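PDB 4PSN: ssDNA binding protein from Aeropyrum pernix, which binds single-stranded DNA, probably by enclosing the strand in a system of tunnels that runs between its subunits. Local coordinates for residues T6-G10 against V21-L25; E37-V43 against V78-I83; L11-A15 against D65-R71; I72-Y76 against D86-L90. One frame throughout, in Å; residues are numbered along the deposited sequence.

Interaction 1 (T6-G10 against V21-L25)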
loop_
_atom_site.group_PDB
_atom_site.type_symbol
_atom_site.label_atom_id
_atom_site.label_comp_id
_atom_site.label_asym_id
_atom_site.label_seq_id
_atom_site.Cartn_x
_atom_site.Cartn_y
_atom_site.Cartn_z
ATOM N N THR C 6 -1.187 15.839 8.141
ATOM C CA THR C 6 -1.335 14.834 9.180
ATOM C C THR C 6 -0.460 13.635 8.891
ATOM O O THR C 6 -0.488 13.078 7.798
ATOM C CB THR C 6 -2.799 14.364 9.292
ATOM O OG1 THR C 6 -3.624 15.489 9.589
ATOM C CG2 THR C 6 -2.954 13.333 10.415
ATOM N N LEU C 7 0.341 13.246 9.873
ATOM C CA LEU C 7 1.083 12.007 9.775
ATOM C C LEU C 7 0.109 10.884 10.158
ATOM O O LEU C 7 -0.495 10.926 11.226
ATOM C CB LEU C 7 2.273 12.052 10.731
ATOM C CG LEU C 7 3.360 10.988 10.591
ATOM C CD1 LEU C 7 4.588 11.353 11.439
ATOM C CD2 LEU C 7 2.816 9.622 10.979
ATOM N N ARG C 8 -0.041 9.888 9.282
ATOM C CA ARG C 8 -0.966 8.766 9.499
ATOM C C ARG C 8 -0.252 7.447 9.229
ATOM O O ARG C 8 0.362 7.287 8.185
ATOM C CB ARG C 8 -2.167 8.859 8.545
ATOM C CG ARG C 8 -2.989 10.140 8.639
ATOM C CD ARG C 8 -4.201 10.144 7.674
ATOM N NE ARG C 8 -4.909 11.431 7.707
ATOM C CZ ARG C 8 -5.951 11.695 8.494
ATOM N NH1 ARG C 8 -6.515 12.896 8.486
ATOM N NH2 ARG C 8 -6.432 10.756 9.296
ATOM N N THR C 9 -0.350 6.488 10.141
ATOM C CA THR C 9 0.378 5.235 9.962
ATOM C C THR C 9 -0.430 4.187 9.206
ATOM O O THR C 9 0.126 3.225 8.695
ATOM C CB THR C 9 0.746 4.609 11.327
ATOM O OG1 THR C 9 -0.452 4.371 12.072
ATOM C CG2 THR C 9 1.670 5.528 12.133
ATOM N N GLY C 10 -1.752 4.347 9.169
ATOM C CA GLY C 10 -2.617 3.237 8.790
ATOM C C GLY C 10 -2.516 2.133 9.841
ATOM O O GLY C 10 -1.907 2.329 10.892
ATOM N N VAL C 21 6.096 5.088 11.243
ATOM C CA VAL C 21 6.106 6.510 11.543
ATOM C C VAL C 21 7.240 7.214 10.791
ATOM O O VAL C 21 7.024 8.225 10.139
ATOM C CB VAL C 21 6.226 6.757 13.068
ATOM C CG1 VAL C 21 6.632 8.191 13.349
ATOM C CG2 VAL C 21 4.895 6.434 13.755
ATOM N N ARG C 22 8.443 6.662 10.880
ATOM C CA ARG C 22 9.613 7.245 10.224
ATOM C C ARG C 22 9.435 7.244 8.706
ATOM O O ARG C 22 9.693 8.237 8.045
ATOM C CB ARG C 22 10.868 6.453 10.603
ATOM C CG ARG C 22 12.194 7.030 10.073
ATOM C CD ARG C 22 13.389 6.168 10.509
ATOM N NE ARG C 22 14.630 6.947 10.577
ATOM C CZ ARG C 22 15.473 7.077 9.564
ATOM N NH1 ARG C 22 15.208 6.482 8.408
ATOM N NH2 ARG C 22 16.571 7.804 9.697
ATOM N N ARG C 23 8.986 6.134 8.145
ATOM C CA ARG C 23 8.860 6.061 6.690
ATOM C C ARG C 23 7.812 7.013 6.113
ATOM O O ARG C 23 8.036 7.633 5.071
ATOM C CB ARG C 23 8.603 4.621 6.239
ATOM C CG ARG C 23 9.849 3.762 6.378
ATOM C CD ARG C 23 9.576 2.301 6.080
ATOM N NE ARG C 23 10.752 1.478 6.352
ATOM C CZ ARG C 23 10.727 0.153 6.460
ATOM N NH1 ARG C 23 9.583 -0.501 6.321
ATOM N NH2 ARG C 23 11.843 -0.516 6.713
ATOM N N VAL C 24 6.671 7.122 6.792
ATOM C CA VAL C 24 5.615 8.021 6.359
ATOM C C VAL C 24 6.066 9.490 6.449
ATOM O O VAL C 24 5.779 10.295 5.559
ATOM C CB VAL C 24 4.319 7.795 7.173
ATOM C CG1 VAL C 24 3.289 8.886 6.879
ATOM C CG2 VAL C 24 3.739 6.393 6.899
ATOM N N LEU C 25 6.775 9.844 7.518
ATOM C CA LEU C 25 7.214 11.230 7.683
ATOM C C LEU C 25 8.206 11.604 6.586
ATOM O O LEU C 25 8.148 12.698 6.023
ATOM C CB LEU C 25 7.849 11.453 9.049
ATOM C CG LEU C 25 8.133 12.921 9.354
ATOM C CD1 LEU C 25 6.817 13.695 9.364
ATOM C CD2 LEU C 25 8.839 13.070 10.696
#
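Apolar packing joins strand 6-13, an edge strand of the three-stranded antiparallel sheet within the chain, to helix 17-28, which follows it in sequence. Leu7 does most of the work. With CG swung anti to the backbone N (chi1 -167°), its methyls spread over three residues of the helix: CD1 lies 3.8 Å from Leu25 CD1, the two leucines crossing at about a right angle, and also touches Val21, while CD2 comes to 4.2 Å from Val24 CG1. Val24 points at the strand and sets both methyls against Arg8 O, CG1 at 3.6 Å and CG2 at 3.7 Å. This is helix-on-sheet packing, the axes of the two short segments 8.3 Å apart and running at 137° to each other; Leu50 and Ala47 of helix 40-61 touch Leu7 and Leu25, adding to the apolar layer. Thr9 divides its branches: CG2 rests 3.7 Å from Val21 CG2, whereas OG1 donates to Gly10 O, 2.8 Å away, in the carbonyl plane and on a lone pair, and also bonds Ile72 N in the neighbouring strand. Arg8 points away from the helix, and its guanidinium forms a salt bridge with Asp31 of the second subunit.

Interaction 2 (E37-V43 against V78-I83)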
loop_
_atom_site.group_PDB
_atom_site.type_symbol
_atom_site.label_atom_id
_atom_site.label_comp_id
_atom_site.label_asym_id
_atom_site.label_seq_id
_atom_site.Cartn_x
_atom_site.Cartn_y
_atom_site.Cartn_z
ATOM N N GLU C 37 14.569 23.101 2.372
ATOM C CA GLU C 37 13.781 23.627 3.483
ATOM C C GLU C 37 14.036 22.849 4.780
ATOM O O GLU C 37 13.968 23.407 5.880
ATOM C CB GLU C 37 12.294 23.586 3.126
ATOM C CG GLU C 37 11.389 24.288 4.120
ATOM C CD GLU C 37 9.953 24.372 3.634
ATOM O OE1 GLU C 37 9.092 24.870 4.394
ATOM O OE2 GLU C 37 9.687 23.939 2.490
ATOM N N LEU C 38 14.307 21.554 4.635
ATOM C CA LEU C 38 14.625 20.675 5.755
ATOM C C LEU C 38 15.766 19.749 5.368
ATOM O O LEU C 38 15.955 19.440 4.192
ATOM C CB LEU C 38 13.414 19.816 6.127
ATOM C CG LEU C 38 12.179 20.464 6.756
ATOM C CD1 LEU C 38 11.070 19.433 6.853
ATOM C CD2 LEU C 38 12.491 21.084 8.129
ATOM N N SER C 39 16.516 19.285 6.361
ATOM C CA SER C 39 17.540 18.277 6.119
ATOM C C SER C 39 17.020 16.902 6.512
ATOM O O SER C 39 16.047 16.784 7.266
ATOM C CB SER C 39 18.781 18.586 6.945
ATOM O OG SER C 39 18.487 18.464 8.322
ATOM N N ASN C 40 17.672 15.862 6.002
ATOM C CA ASN C 40 17.367 14.509 6.415
ATOM C C ASN C 40 17.447 14.402 7.933
ATOM O O ASN C 40 16.645 13.711 8.552
ATOM C CB ASN C 40 18.321 13.512 5.763
ATOM C CG ASN C 40 18.015 13.290 4.298
ATOM O OD1 ASN C 40 16.858 13.099 3.904
ATOM N ND2 ASN C 40 19.056 13.306 3.475
ATOM N N LYS C 41 18.408 15.109 8.522
ATOM C CA LYS C 41 18.625 15.077 9.966
ATOM C C LYS C 41 17.412 15.606 10.721
ATOM O O LYS C 41 16.981 15.004 11.708
ATOM C CB LYS C 41 19.866 15.890 10.341
ATOM C CG LYS C 41 20.223 15.833 11.816
ATOM C CD LYS C 41 21.553 16.536 12.085
ATOM C CE LYS C 41 22.028 16.307 13.519
ATOM N NZ LYS C 41 23.396 16.857 13.779
ATOM N N ASP C 42 16.885 16.741 10.255
ATOM C CA ASP C 42 15.694 17.362 10.824
ATOM C C ASP C 42 14.560 16.360 10.900
ATOM O O ASP C 42 13.944 16.174 11.949
ATOM C CB ASP C 42 15.223 18.522 9.939
ATOM C CG ASP C 42 16.144 19.722 9.993
ATOM O OD1 ASP C 42 16.716 19.992 11.071
ATOM O OD2 ASP C 42 16.277 20.404 8.955
ATOM N N VAL C 43 14.276 15.737 9.763
ATOM C CA VAL C 43 13.204 14.762 9.664
ATOM C C VAL C 43 13.470 13.526 10.530
ATOM O O VAL C 43 12.567 13.042 11.205
ATOM C CB VAL C 43 12.961 14.345 8.192
ATOM C CG1 VAL C 43 11.819 13.324 8.092
ATOM C CG2 VAL C 43 12.671 15.589 7.323
ATOM N N VAL C 78 5.222 22.536 9.583
ATOM C CA VAL C 78 6.569 22.806 9.133
ATOM C C VAL C 78 6.622 24.246 8.671
ATOM O O VAL C 78 5.848 24.654 7.802
ATOM C CB VAL C 78 6.939 21.940 7.930
ATOM C CG1 VAL C 78 8.378 22.245 7.496
ATOM C CG2 VAL C 78 6.774 20.480 8.258
ATOM N N ARG C 79 7.517 25.027 9.251
ATOM C CA ARG C 79 7.727 26.386 8.784
ATOM C C ARG C 79 9.007 26.933 9.387
ATOM O O ARG C 79 9.296 26.700 10.560
ATOM C CB ARG C 79 6.532 27.280 9.128
ATOM C CG ARG C 79 6.324 27.529 10.602
ATOM C CD ARG C 79 4.903 28.020 10.874
ATOM N NE ARG C 79 4.603 29.300 10.233
ATOM C CZ ARG C 79 3.422 29.913 10.307
ATOM N NH1 ARG C 79 3.237 31.079 9.698
ATOM N NH2 ARG C 79 2.426 29.358 10.989
ATOM N N ASP C 80 9.774 27.643 8.568
ATOM C CA ASP C 80 11.067 28.174 8.984
ATOM C C ASP C 80 12.029 27.034 9.300
ATOM O O ASP C 80 12.793 27.099 10.268
ATOM C CB ASP C 80 10.906 29.105 10.191
ATOM C CG ASP C 80 10.061 30.335 9.873
ATOM O OD1 ASP C 80 10.317 30.983 8.835
ATOM O OD2 ASP C 80 9.136 30.651 10.656
ATOM N N SER C 81 11.978 25.986 8.479
ATOM C CA SER C 81 12.904 24.861 8.602
ATOM C C SER C 81 12.760 24.150 9.944
ATOM O O SER C 81 13.709 23.556 10.442
ATOM C CB SER C 81 14.355 25.328 8.407
ATOM O OG SER C 81 14.547 25.860 7.104
ATOM N N GLN C 82 11.565 24.219 10.517
ATOM C CA GLN C 82 11.296 23.609 11.810
ATOM C C GLN C 82 9.993 22.802 11.816
ATOM O O GLN C 82 8.940 23.285 11.390
ATOM C CB GLN C 82 11.256 24.684 12.901
ATOM C CG GLN C 82 12.556 25.469 13.042
ATOM C CD GLN C 82 12.434 26.608 14.038
ATOM O OE1 GLN C 82 11.327 26.997 14.408
ATOM N NE2 GLN C 82 13.569 27.143 14.484
ATOM N N ILE C 83 10.084 21.574 12.313
ATOM C CA ILE C 83 8.944 20.683 12.428
ATOM C C ILE C 83 8.407 20.716 13.856
ATOM O O ILE C 83 9.158 20.502 14.806
ATOM C CB ILE C 83 9.356 19.237 12.091
ATOM C CG1 ILE C 83 10.013 19.184 10.714
ATOM C CG2 ILE C 83 8.154 18.313 12.133
ATOM C CD1 ILE C 83 10.698 17.867 10.406
#
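The loop running into helix 40-61 and the turn joining strands 69-78 and 83-97 come closest at Glu37 and Ser81, whose CA atoms lie 5.3 Å apart; from there the backbones diverge, to 7.7 Å between Asp42 CA and Ile83 CA. Asp80 and Ser81 both have positive phi, and the backbone bond from Arg79 N to Gln82 O closes the turn around them. At the near end Ser81 OG donates to Glu37 O over 2.8 Å, tilted 22° from the carbonyl plane, and Ser81 CA adds a CH...O contact to the same oxygen.

Leu38 is the main apolar side chain. A chi1 of -69° lays CG beside the backbone N, and from CG the two methyls part. CD1 touches both Val78 and Ile83, meeting Val78 CG1 tip to tip at 3.9 Å and Ile83 CD1 at the same distance, while CD2 lies against the Ser81 carbonyl group. Ile83 reaches on with CD1 toward the first turn of the helix, 4.0 Å from Asp42 O and close to Val43. Leu29 touches Leu38, Val43, Val78 and Ile83 and so completes the cluster, and Met3 of the second subunit packs on Glu37 and Val78.

The helix start is secured by reciprocal bonds: Asp42 N donates to Ser39 OG at 3.0 Å, and Ser39 N returns a nearly straight bond to Asp42 OD2. That pair is a capping box, with Ser39 as N-cap, set beside the turn of a beta hairpin.

Interaction 3 (L11-A15 against D65-R71)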
loop_
_atom_site.group_PDB
_atom_site.type_symbol
_atom_site.label_atom_id
_atom_site.label_comp_id
_atom_site.label_asym_id
_atom_site.label_seq_id
_atom_site.Cartn_x
_atom_site.Cartn_y
_atom_site.Cartn_z
ATOM N N LEU C 11 -3.114 0.976 9.568
ATOM C CA LEU C 11 -3.063 -0.147 10.486
ATOM C C LEU C 11 -1.654 -0.689 10.475
ATOM O O LEU C 11 -1.063 -0.899 9.410
ATOM C CB LEU C 11 -4.014 -1.251 10.039
ATOM C CG LEU C 11 -5.489 -0.861 9.920
ATOM C CD1 LEU C 11 -6.270 -2.037 9.355
ATOM C CD2 LEU C 11 -6.045 -0.433 11.282
ATOM N N VAL C 12 -1.097 -0.914 11.656
ATOM C CA VAL C 12 0.232 -1.515 11.716
ATOM C C VAL C 12 0.391 -2.389 12.968
ATOM O O VAL C 12 -0.147 -2.063 14.021
ATOM C CB VAL C 12 1.337 -0.416 11.611
ATOM C CG1 VAL C 12 1.312 0.482 12.839
ATOM C CG2 VAL C 12 2.718 -1.040 11.403
ATOM N N ILE C 13 1.092 -3.519 12.850
ATOM C CA ILE C 13 1.388 -4.316 14.043
ATOM C C ILE C 13 2.219 -3.451 14.996
ATOM O O ILE C 13 3.105 -2.714 14.565
ATOM C CB ILE C 13 2.161 -5.620 13.723
ATOM C CG1 ILE C 13 1.338 -6.538 12.829
ATOM C CG2 ILE C 13 2.454 -6.393 15.007
ATOM C CD1 ILE C 13 0.297 -7.350 13.603
ATOM N N ALA C 14 1.943 -3.533 16.290
ATOM C CA ALA C 14 2.544 -2.582 17.218
ATOM C C ALA C 14 4.070 -2.568 17.122
ATOM O O ALA C 14 4.689 -1.503 17.173
ATOM C CB ALA C 14 2.085 -2.853 18.638
ATOM N N ALA C 15 4.677 -3.743 16.972
ATOM C CA ALA C 15 6.140 -3.834 16.945
ATOM C C ALA C 15 6.757 -3.057 15.789
ATOM O O ALA C 15 7.966 -2.830 15.752
ATOM C CB ALA C 15 6.588 -5.294 16.901
ATOM N N ASP C 65 0.604 -5.001 23.380
ATOM C CA ASP C 65 1.527 -6.097 23.115
ATOM C C ASP C 65 2.175 -5.852 21.755
ATOM O O ASP C 65 1.579 -5.201 20.894
ATOM C CB ASP C 65 0.761 -7.420 23.095
ATOM C CG ASP C 65 1.674 -8.623 22.941
ATOM O OD1 ASP C 65 2.366 -8.968 23.926
ATOM O OD2 ASP C 65 1.691 -9.229 21.844
ATOM N N LYS C 66 3.380 -6.378 21.547
ATOM C CA LYS C 66 4.063 -6.160 20.279
ATOM C C LYS C 66 3.284 -6.739 19.086
ATOM O O LYS C 66 3.487 -6.320 17.945
ATOM C CB LYS C 66 5.506 -6.678 20.322
ATOM C CG LYS C 66 5.648 -8.183 20.447
ATOM C CD LYS C 66 6.945 -8.559 21.185
ATOM C CE LYS C 66 6.954 -10.046 21.574
ATOM N NZ LYS C 66 8.042 -10.407 22.535
ATOM N N LEU C 67 2.377 -7.677 19.359
ATOM C CA LEU C 67 1.608 -8.338 18.307
ATOM C C LEU C 67 0.182 -7.792 18.164
ATOM O O LEU C 67 -0.624 -8.305 17.385
ATOM C CB LEU C 67 1.572 -9.846 18.550
ATOM C CG LEU C 67 2.913 -10.545 18.328
ATOM C CD1 LEU C 67 2.809 -12.029 18.657
ATOM C CD2 LEU C 67 3.364 -10.331 16.892
ATOM N N ASP C 68 -0.136 -6.756 18.923
ATOM C CA ASP C 68 -1.412 -6.090 18.739
ATOM C C ASP C 68 -1.323 -5.190 17.498
ATOM O O ASP C 68 -0.264 -5.085 16.875
ATOM C CB ASP C 68 -1.758 -5.262 19.969
ATOM C CG ASP C 68 -2.132 -6.112 21.164
ATOM O OD1 ASP C 68 -2.508 -7.306 21.009
ATOM O OD2 ASP C 68 -2.073 -5.551 22.271
ATOM N N VAL C 69 -2.432 -4.562 17.130
ATOM C CA VAL C 69 -2.449 -3.657 15.980
ATOM C C VAL C 69 -2.762 -2.250 16.483
ATOM O O VAL C 69 -3.570 -2.083 17.390
ATOM C CB VAL C 69 -3.494 -4.100 14.953
ATOM C CG1 VAL C 69 -3.740 -3.014 13.902
ATOM C CG2 VAL C 69 -3.064 -5.410 14.291
ATOM N N VAL C 70 -2.098 -1.245 15.925
ATOM C CA VAL C 70 -2.355 0.138 16.289
ATOM C C VAL C 70 -2.524 0.972 15.036
ATOM O O VAL C 70 -2.175 0.544 13.945
ATOM C CB VAL C 70 -1.191 0.740 17.086
ATOM C CG1 VAL C 70 -1.096 0.100 18.475
ATOM C CG2 VAL C 70 0.119 0.574 16.308
ATOM N N ARG C 71 -3.054 2.171 15.198
ATOM C CA ARG C 71 -3.142 3.122 14.101
ATOM C C ARG C 71 -2.993 4.475 14.760
ATOM O O ARG C 71 -3.655 4.755 15.756
ATOM C CB ARG C 71 -4.495 3.018 13.384
ATOM C CG ARG C 71 -4.653 3.997 12.204
ATOM C CD ARG C 71 -5.717 3.515 11.210
ATOM N NE ARG C 71 -7.057 3.571 11.792
ATOM C CZ ARG C 71 -8.163 3.105 11.204
ATOM N NH1 ARG C 71 -9.326 3.206 11.829
ATOM N NH2 ARG C 71 -8.107 2.548 9.995
#
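Ile13 lies across the turn that leads into strand 69-78. Its CB sits 4.0 Å from Asp68 O. CG2, anti to the backbone N, lies against both Asp68 O and Lys66 O, the latter 3.1 Å from CG2, a tight approach for a methyl. CG1 takes the other direction and carries CD1 to Leu67 O and to Val69 CG2, 3.9 Å from the latter, the isoleucine and valine side chains crossing at about a right angle. Trp95 of the third subunit packs on both Ile13 and Val69.

The backbone beneath is zipped antiparallel. Val12 and Val70 exchange two bonds, the straighter from Val70 N to Val12 O (2.8 Å, 172° at the hydrogen). Past Ile13 the chain bends into a 3-10 turn, yet Ala14 N still reaches Asp68 O and Ala15 N reaches Lys66 O. At the other end Leu11 CD2 lies over one face of the Arg71 guanidinium, 3.8 Å from NH2, while that group is salt-bridged to Glu93.

Asp65 OD2 accepts from Leu67 N, and Asp68 N bonds back to Asp65 O: an Asx turn coinciding with a type I beta turn, leading into the central strand of a three-stranded antiparallel sheet.

Interaction 4 (I72-Y76 against D86-L90)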
loop_
_atom_site.group_PDB
_atom_site.type_symbol
_atom_site.label_atom_id
_atom_site.label_comp_id
_atom_site.label_asym_id
_atom_site.label_seq_id
_atom_site.Cartn_x
_atom_site.Cartn_y
_atom_site.Cartn_z
ATOM N N ILE C 72 -2.121 5.311 14.210
ATOM C CA ILE C 72 -1.738 6.551 14.870
ATOM C C ILE C 72 -1.793 7.689 13.888
ATOM O O ILE C 72 -1.475 7.526 12.718
ATOM C CB ILE C 72 -0.275 6.457 15.416
ATOM C CG1 ILE C 72 -0.152 5.276 16.377
ATOM C CG2 ILE C 72 0.134 7.751 16.107
ATOM C CD1 ILE C 72 1.245 4.975 16.801
ATOM N N GLN C 73 -2.218 8.846 14.363
ATOM C CA GLN C 73 -2.204 10.021 13.530
ATOM C C GLN C 73 -1.949 11.218 14.417
ATOM O O GLN C 73 -2.367 11.249 15.581
ATOM C CB GLN C 73 -3.509 10.161 12.734
ATOM C CG GLN C 73 -4.735 10.489 13.541
ATOM C CD GLN C 73 -5.891 10.934 12.651
ATOM O OE1 GLN C 73 -6.402 10.146 11.850
ATOM N NE2 GLN C 73 -6.289 12.213 12.767
ATOM N N ILE C 74 -1.218 12.184 13.881
ATOM C CA ILE C 74 -0.965 13.423 14.603
ATOM C C ILE C 74 -0.654 14.503 13.582
ATOM O O ILE C 74 0.008 14.234 12.585
ATOM C CB ILE C 74 0.209 13.250 15.578
ATOM C CG1 ILE C 74 0.432 14.513 16.409
ATOM C CG2 ILE C 74 1.484 12.842 14.822
ATOM C CD1 ILE C 74 1.552 14.314 17.464
ATOM N N ASP C 75 -1.168 15.706 13.801
ATOM C CA ASP C 75 -0.916 16.801 12.872
ATOM C C ASP C 75 0.458 17.404 13.146
ATOM O O ASP C 75 0.986 17.293 14.260
ATOM C CB ASP C 75 -1.987 17.897 13.000
ATOM C CG ASP C 75 -3.384 17.434 12.553
ATOM O OD1 ASP C 75 -3.529 16.334 11.973
ATOM O OD2 ASP C 75 -4.343 18.201 12.782
ATOM N N TYR C 76 1.038 18.050 12.135
ATOM C CA TYR C 76 2.304 18.760 12.329
ATOM C C TYR C 76 2.423 19.985 11.444
ATOM O O TYR C 76 1.769 20.096 10.397
ATOM C CB TYR C 76 3.528 17.847 12.119
ATOM C CG TYR C 76 3.676 17.337 10.707
ATOM C CD1 TYR C 76 4.405 18.044 9.764
ATOM C CD2 TYR C 76 3.083 16.145 10.315
ATOM C CE1 TYR C 76 4.536 17.582 8.469
ATOM C CE2 TYR C 76 3.220 15.667 9.022
ATOM C CZ TYR C 76 3.943 16.394 8.101
ATOM O OH TYR C 76 4.071 15.929 6.815
ATOM N N ASP C 86 1.618 18.760 16.803
ATOM C CA ASP C 86 0.561 19.253 17.670
ATOM C C ASP C 86 -0.035 18.100 18.449
ATOM O O ASP C 86 -0.869 17.360 17.936
ATOM C CB ASP C 86 -0.539 19.964 16.884
ATOM C CG ASP C 86 -1.579 20.606 17.799
ATOM O OD1 ASP C 86 -1.666 20.197 18.978
ATOM O OD2 ASP C 86 -2.310 21.513 17.345
ATOM N N PHE C 87 0.373 17.946 19.700
ATOM C CA PHE C 87 -0.048 16.762 20.430
ATOM C C PHE C 87 -1.519 16.760 20.829
ATOM O O PHE C 87 -2.054 15.717 21.186
ATOM C CB PHE C 87 0.884 16.459 21.597
ATOM C CG PHE C 87 2.222 15.915 21.166
ATOM C CD1 PHE C 87 2.386 14.566 20.918
ATOM C CD2 PHE C 87 3.310 16.756 20.998
ATOM C CE1 PHE C 87 3.624 14.057 20.517
ATOM C CE2 PHE C 87 4.544 16.259 20.602
ATOM C CZ PHE C 87 4.702 14.908 20.359
ATOM N N SER C 88 -2.180 17.910 20.727
ATOM C CA SER C 88 -3.628 17.966 20.931
ATOM C C SER C 88 -4.381 17.279 19.783
ATOM O O SER C 88 -5.592 17.071 19.861
ATOM C CB SER C 88 -4.120 19.411 21.093
ATOM O OG SER C 88 -4.197 20.080 19.843
ATOM N N THR C 89 -3.668 16.917 18.719
ATOM C CA THR C 89 -4.315 16.224 17.606
ATOM C C THR C 89 -3.915 14.764 17.548
ATOM O O THR C 89 -4.253 14.053 16.605
ATOM C CB THR C 89 -3.963 16.863 16.261
ATOM O OG1 THR C 89 -2.568 16.665 16.003
ATOM C CG2 THR C 89 -4.283 18.363 16.285
ATOM N N LEU C 90 -3.181 14.315 18.554
ATOM C CA LEU C 90 -2.730 12.935 18.570
ATOM C C LEU C 90 -3.928 12.013 18.757
ATOM O O LEU C 90 -4.734 12.206 19.660
ATOM C CB LEU C 90 -1.707 12.709 19.687
ATOM C CG LEU C 90 -1.317 11.246 19.882
ATOM C CD1 LEU C 90 -0.610 10.710 18.649
ATOM C CD2 LEU C 90 -0.444 11.085 21.131
HETATM O O HOH W 1 -4.531 14.250 13.859
#
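Ile74 and Asp75, neighbours on strand 69-78, send their side chains to different parts of the corner at 86-90. Ile74 is extended, with CG1 anti to the backbone N (chi1 -176°), which carries CD1 out over the face of the Phe87 ring, 4.0 Å from its centroid and 29° off the normal: a CH-pi contact. On the way CG1 passes 3.5 Å from Asp86 O, and the chain crosses Thr89 at about a right angle. Leu90 CD1 comes against Ile74 CB and lies beside Ile72, pointing the same way, 4.0 Å from Ile72 CG2. Leu50 and Leu57 of helix 40-61 touch Phe87 and Leu90, so this apolar side faces the helix.

Thr89 meets Asp75 with its polar branch. Its OG1 accepts from Asp75 N at 2.8 Å and donates to Asp86 O, in the carbonyl plane, so one hydroxyl ties the strand to the start of the corner. Asp86 O also takes Thr89 N and is thus gripped twice. The methyl, Thr89 CG2, rests 3.5 Å from Asp75 OD2, and Asp75 OD1 bonds Thr6 OG1. A water accepts from Gln73 NE2 and donates to Asp75 OD1 and Thr89 O; Gln73 NE2 also donates to Asp31 of the second subunit.

Asp86 N donates to Asp75 O, 3.0 Å away, straight at the hydrogen but tilted 35° from the carbonyl plane. Asp86 OD1 accepts from Ser88 N and Ser88 OG, the former bond making an Asx turn, and overlapping type I turns at 86-89 and 87-90 make a corner in strand 83-97, the second strand of the beta hairpin with 69-78.

In the fold
All four contacts belong to the N-terminal part of the chain. Interactions 1, 3 and 4 share its three-stranded sheet: 1 and 3 use strand 6-13, 3 and 4 use strand 69-78. Interactions 1 and 4, with centres 11 Å apart, are the most closely joined; besides their polar links, Leu7 O packs 3.5 Å from Gln73 CB. Interaction 2 lies at one end, its nearest atoms about 17 Å from interaction 3, but it touches interaction 1 where Leu25 CD2 meets Val43 O at 3.8 Å. Interactions 1, 2 and 4 touch the second subunit, and 1, 3 and 4 the third, so this sheet region is built into the four-chain assembly.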